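Local coordinates for lipolytic enzyme, G-D-S-L family (Bacteroides thetaiotaomicron, PDB 7BR2), which metabolises the drug diltiazem as a gut microbial serine esterase of the SGNH (GDSL) hydrolase family, at residues Gly60-Ala64 and Tyr65-Lys69; Gly334-Leu337 and Ala338-Ser341. All coordinates share one frame; numbering follows the deposited sequence.

How the contacts relate
Contact 1 (60-69) and contact 2 (334-341) are local turns of chain on opposite sides of the protein's centre, their own centres about 43 Å apart and sharing no element. Contact 1 joins a loop after strand 53-58 to helix 64-75 in the parallel-sheet hydrolase region; contact 2 leads from the edge strand 335-336 of a mixed sheet toward helix 344-377. Both are partly buried, with an exposed rim. In contact 1 a carboxylate and a hydroxyl cap a true helix, beside a second carboxylate. Contact 2 has a neutral carboxamide holding a short 3-10 turn, whose other bonds are all backbone to backbone.

Contact 1: Gly60-Ala64 and Tyr65-Lys69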
loop_
_atom_site.group_PDB
_atom_site.type_symbol
_atom_site.label_atom_id
_atom_site.label_comp_id
_atom_site.label_asym_id
_atom_site.label_seq_id
_atom_site.Cartn_x
_atom_site.Cartn_y
_atom_site.Cartn_z
ATOM N N GLY A 60 -1.461 -4.818 15.834
ATOM C CA GLY A 60 -1.411 -3.568 16.577
ATOM C C GLY A 60 -0.754 -3.738 17.937
ATOM O O GLY A 60 -1.006 -4.711 18.655
ATOM N N GLY A 61 0.075 -2.756 18.303
ATOM C CA GLY A 61 0.762 -2.748 19.572
ATOM C C GLY A 61 2.129 -3.401 19.577
ATOM O O GLY A 61 2.830 -3.306 20.590
ATOM N N ASP A 62 2.523 -4.093 18.505
ATOM C CA ASP A 62 3.761 -4.871 18.530
ATOM C C ASP A 62 5.008 -3.999 18.622
ATOM O O ASP A 62 5.103 -2.933 18.010
ATOM C CB ASP A 62 3.890 -5.756 17.282
ATOM C CG ASP A 62 3.154 -7.093 17.407
ATOM O OD1 ASP A 62 2.302 -7.233 18.318
ATOM O OD2 ASP A 62 3.457 -8.022 16.623
ATOM N N THR A 63 6.002 -4.513 19.339
ATOM C CA THR A 63 7.372 -4.035 19.260
ATOM C C THR A 63 8.188 -5.115 18.573
ATOM O O THR A 63 7.654 -6.148 18.165
ATOM C CB THR A 63 7.955 -3.733 20.643
ATOM O OG1 THR A 63 7.945 -4.928 21.422
ATOM C CG2 THR A 63 7.116 -2.695 21.356
ATOM N N ALA A 64 9.496 -4.898 18.487
ATOM C CA ALA A 64 10.348 -5.929 17.919
ATOM C C ALA A 64 10.289 -7.204 18.750
ATOM O O ALA A 64 10.450 -8.313 18.211
ATOM C CB ALA A 64 11.786 -5.423 17.810
ATOM N N TYR A 65 10.004 -7.068 20.053
ATOM C CA TYR A 65 9.864 -8.232 20.925
ATOM C C TYR A 65 8.681 -9.111 20.502
ATOM O O TYR A 65 8.820 -10.340 20.386
ATOM C CB TYR A 65 9.713 -7.764 22.383
ATOM C CG TYR A 65 9.238 -8.850 23.328
ATOM C CD1 TYR A 65 10.136 -9.738 23.913
ATOM C CD2 TYR A 65 7.880 -9.000 23.624
ATOM C CE1 TYR A 65 9.690 -10.743 24.769
ATOM C CE2 TYR A 65 7.430 -10.004 24.478
ATOM C CZ TYR A 65 8.333 -10.870 25.043
ATOM O OH TYR A 65 7.877 -11.863 25.890
ATOM N N ASP A 66 7.523 -8.496 20.209
ATOM C CA ASP A 66 6.332 -9.265 19.828
ATOM C C ASP A 66 6.461 -9.869 18.432
ATOM O O ASP A 66 6.082 -11.031 18.196
ATOM C CB ASP A 66 5.103 -8.368 19.898
ATOM C CG ASP A 66 4.977 -7.660 21.226
ATOM O OD1 ASP A 66 4.747 -8.357 22.237
ATOM O OD2 ASP A 66 5.094 -6.412 21.264
ATOM N N MET A 67 6.955 -9.075 17.489
ATOM C CA MET A 67 7.232 -9.564 16.148
ATOM C C MET A 67 8.152 -10.783 16.182
ATOM O O MET A 67 7.907 -11.790 15.489
ATOM C CB MET A 67 7.828 -8.417 15.340
ATOM C CG MET A 67 6.834 -7.280 15.127
ATOM S SD MET A 67 7.567 -5.911 14.187
ATOM C CE MET A 67 6.477 -4.546 14.549
ATOM N N ASN A 68 9.196 -10.727 17.022
ATOM C CA ASN A 68 10.102 -11.860 17.162
ATOM C C ASN A 68 9.391 -13.077 17.741
ATOM O O ASN A 68 9.641 -14.205 17.301
ATOM C CB ASN A 68 11.296 -11.487 18.045
ATOM C CG ASN A 68 12.266 -12.646 18.223
ATOM O OD1 ASN A 68 12.947 -13.043 17.278
ATOM N ND2 ASN A 68 12.296 -13.224 19.421
ATOM N N LYS A 69 8.555 -12.877 18.777
ATOM C CA LYS A 69 7.796 -13.992 19.360
ATOM C C LYS A 69 6.974 -14.731 18.311
ATOM O O LYS A 69 6.794 -15.953 18.404
ATOM C CB LYS A 69 6.815 -13.520 20.442
ATOM C CG LYS A 69 7.317 -13.130 21.801
ATOM C CD LYS A 69 6.081 -12.869 22.697
ATOM C CE LYS A 69 5.002 -12.138 21.908
ATOM N NZ LYS A 69 3.595 -12.381 22.329
#
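Thr-63 and Ala-64 hand the chain over from loop to helix through the first two helical bonds: Met-67 N reaches Thr-63 O at 3.1 Å in an almost straight hydrogen bond (N-H...O 176°), and Asn-68 N reaches Ala-64 O at 3.0 Å. Thr-63 is the N-cap, and Asp-66, three residues on, folds its carboxylate back over it. Asp-66 OD2 takes the backbone N-H of Thr-63 on its anti lone pair, Thr-63 N to Asp-66 OD2 being 2.9 Å. The same oxygen is met from above the carboxylate plane by the hydroxyl, Thr-63 OG1 lying 3.2 Å from Asp-66 OD2. With OG1 set between its own backbone N and carbonyl carbon (chi1 60°), the hydroxyl can also accept a weak bond from Tyr-65 N. Asp-62 lies across Asp-66, its CG 3.4 Å from Asp-66 CB and the carboxylate planes 35° apart. Asp-62 OD1 stays 4.1 Å from Asp-66 OD2, a like-charged approach probably eased by the salt bridge from Asp-62 OD2 to Arg-70. Met-67, extended beyond CG, brings CE to 4.0 Å from Asp-62 CB; its side chain also packs on Phe-87 and on Met-120 of helix 102-125. Were Asp-66 an alanine, Thr-63 N would probably lose its acceptor and the Thr-63 hydroxyl would be freer to turn. Asp-91 takes the N-H of Ala-64, and Asn-90 donates to Asp-62 O, tying the cap to a neighbouring loop. Thr-63 as N-cap and Asp-66 accepting its N-H form a capping box, which starts the helix just after the glycine-bearing loop that, in SGNH hydrolases, typically contributes to the oxyanion hole.

Contact 2: Gly334-Leu337 and Ala338-Ser341; sequences GINL and AAES
One face of the Asn-336 carboxamide is roofed by the chain that follows it: Ala-338 N, Ala-338 CB and Ala-339 N all lie on that side. Ala-338 N donates to Asn-336 OD1 over 3.0 Å, arriving 60° out of the carbonyl plane, and so closes an Asx turn. Above the same face Ala-339 N stands 4.0 Å from Asn-336 CG, nearly over it, while the methyl Ala-338 CB is 3.3 Å from Asn-336 OD1. Setting CG anti to the backbone N (chi1 -173°) places the amide beside the carbonyl carbon, within reach of the turn. Outside the turn, OD1 also accepts from Glu-303 N and ND2 donates to Asn-301 O, so bonds at both ends of the amide fix its rotation. Backbone bonds of Ile-335 with Leu-305 and of Leu-337 with Glu-303 hold this edge strand on strand 303-308. Two overlapping type I turns then wind the chain into a short 3-10 segment: Ala-339 N donates to Asn-336 O at 3.3 Å, and Glu-340 N to Leu-337 O at 3.0 Å. Glu-340 CB is directed toward residues 334-337, and the side chain also touches Ile-323 and Trp-326 of strand 321-327. Its chain bends at chi2 (-60°), and its methylene Glu-340 CG rests 3.6 Å from Asn-336 O.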
loop_
_atom_site.group_PDB
_atom_site.type_symbol
_atom_site.label_atom_id
_atom_site.label_comp_id
_atom_site.label_asym_id
_atom_site.label_seq_id
_atom_site.Cartn_x
_atom_site.Cartn_y
_atom_site.Cartn_z
ATOM N N GLY A 334 -1.181 16.077 -25.104
ATOM C CA GLY A 334 -1.343 14.783 -24.471
ATOM C C GLY A 334 -2.271 14.904 -23.274
ATOM O O GLY A 334 -2.058 15.768 -22.419
ATOM N N ILE A 335 -3.286 14.053 -23.174
ATOM C CA ILE A 335 -4.167 14.039 -22.010
ATOM C C ILE A 335 -3.991 12.711 -21.276
ATOM O O ILE A 335 -3.645 11.683 -21.874
ATOM C CB ILE A 335 -5.641 14.275 -22.382
ATOM C CG1 ILE A 335 -6.110 13.237 -23.394
ATOM C CG2 ILE A 335 -5.838 15.686 -22.922
ATOM C CD1 ILE A 335 -7.593 13.267 -23.603
ATOM N N ASN A 336 -4.171 12.750 -19.957
ATOM C CA ASN A 336 -4.000 11.565 -19.120
ATOM C C ASN A 336 -5.331 10.825 -19.003
ATOM O O ASN A 336 -6.255 11.286 -18.322
ATOM C CB ASN A 336 -3.464 11.948 -17.743
ATOM C CG ASN A 336 -3.104 10.741 -16.914
ATOM O OD1 ASN A 336 -3.145 9.605 -17.406
ATOM N ND2 ASN A 336 -2.705 10.976 -15.665
ATOM N N LEU A 337 -5.442 9.683 -19.684
ATOM C CA LEU A 337 -6.662 8.892 -19.558
ATOM C C LEU A 337 -6.824 8.314 -18.149
ATOM O O LEU A 337 -7.952 8.074 -17.711
ATOM C CB LEU A 337 -6.683 7.773 -20.595
ATOM C CG LEU A 337 -6.715 8.215 -22.055
ATOM C CD1 LEU A 337 -6.808 6.994 -22.952
ATOM C CD2 LEU A 337 -7.877 9.171 -22.281
ATOM N N ALA A 338 -5.725 8.111 -17.416
ATOM C CA ALA A 338 -5.812 7.585 -16.055
ATOM C C ALA A 338 -6.454 8.548 -15.056
ATOM O O ALA A 338 -6.757 8.126 -13.933
ATOM C CB ALA A 338 -4.426 7.197 -15.557
ATOM N N ALA A 339 -6.652 9.820 -15.410
ATOM C CA ALA A 339 -7.369 10.764 -14.561
ATOM C C ALA A 339 -8.836 10.904 -14.954
ATOM O O ALA A 339 -9.570 11.678 -14.327
ATOM C CB ALA A 339 -6.691 12.139 -14.595
ATOM N N GLU A 340 -9.285 10.164 -15.959
ATOM C CA GLU A 340 -10.651 10.258 -16.465
ATOM C C GLU A 340 -11.405 9.020 -15.981
ATOM O O GLU A 340 -11.321 7.952 -16.596
ATOM C CB GLU A 340 -10.643 10.364 -17.989
ATOM C CG GLU A 340 -9.823 11.534 -18.508
ATOM C CD GLU A 340 -10.337 12.866 -17.992
ATOM O OE1 GLU A 340 -11.564 12.992 -17.793
ATOM O OE2 GLU A 340 -9.513 13.785 -17.783
ATOM N N SER A 341 -12.134 9.159 -14.870
ATOM C CA SER A 341 -12.781 8.006 -14.248
ATOM C C SER A 341 -13.880 7.400 -15.117
ATOM O O SER A 341 -14.372 6.311 -14.804
ATOM C CB SER A 341 -13.346 8.404 -12.881
ATOM O OG SER A 341 -14.594 9.053 -13.042
#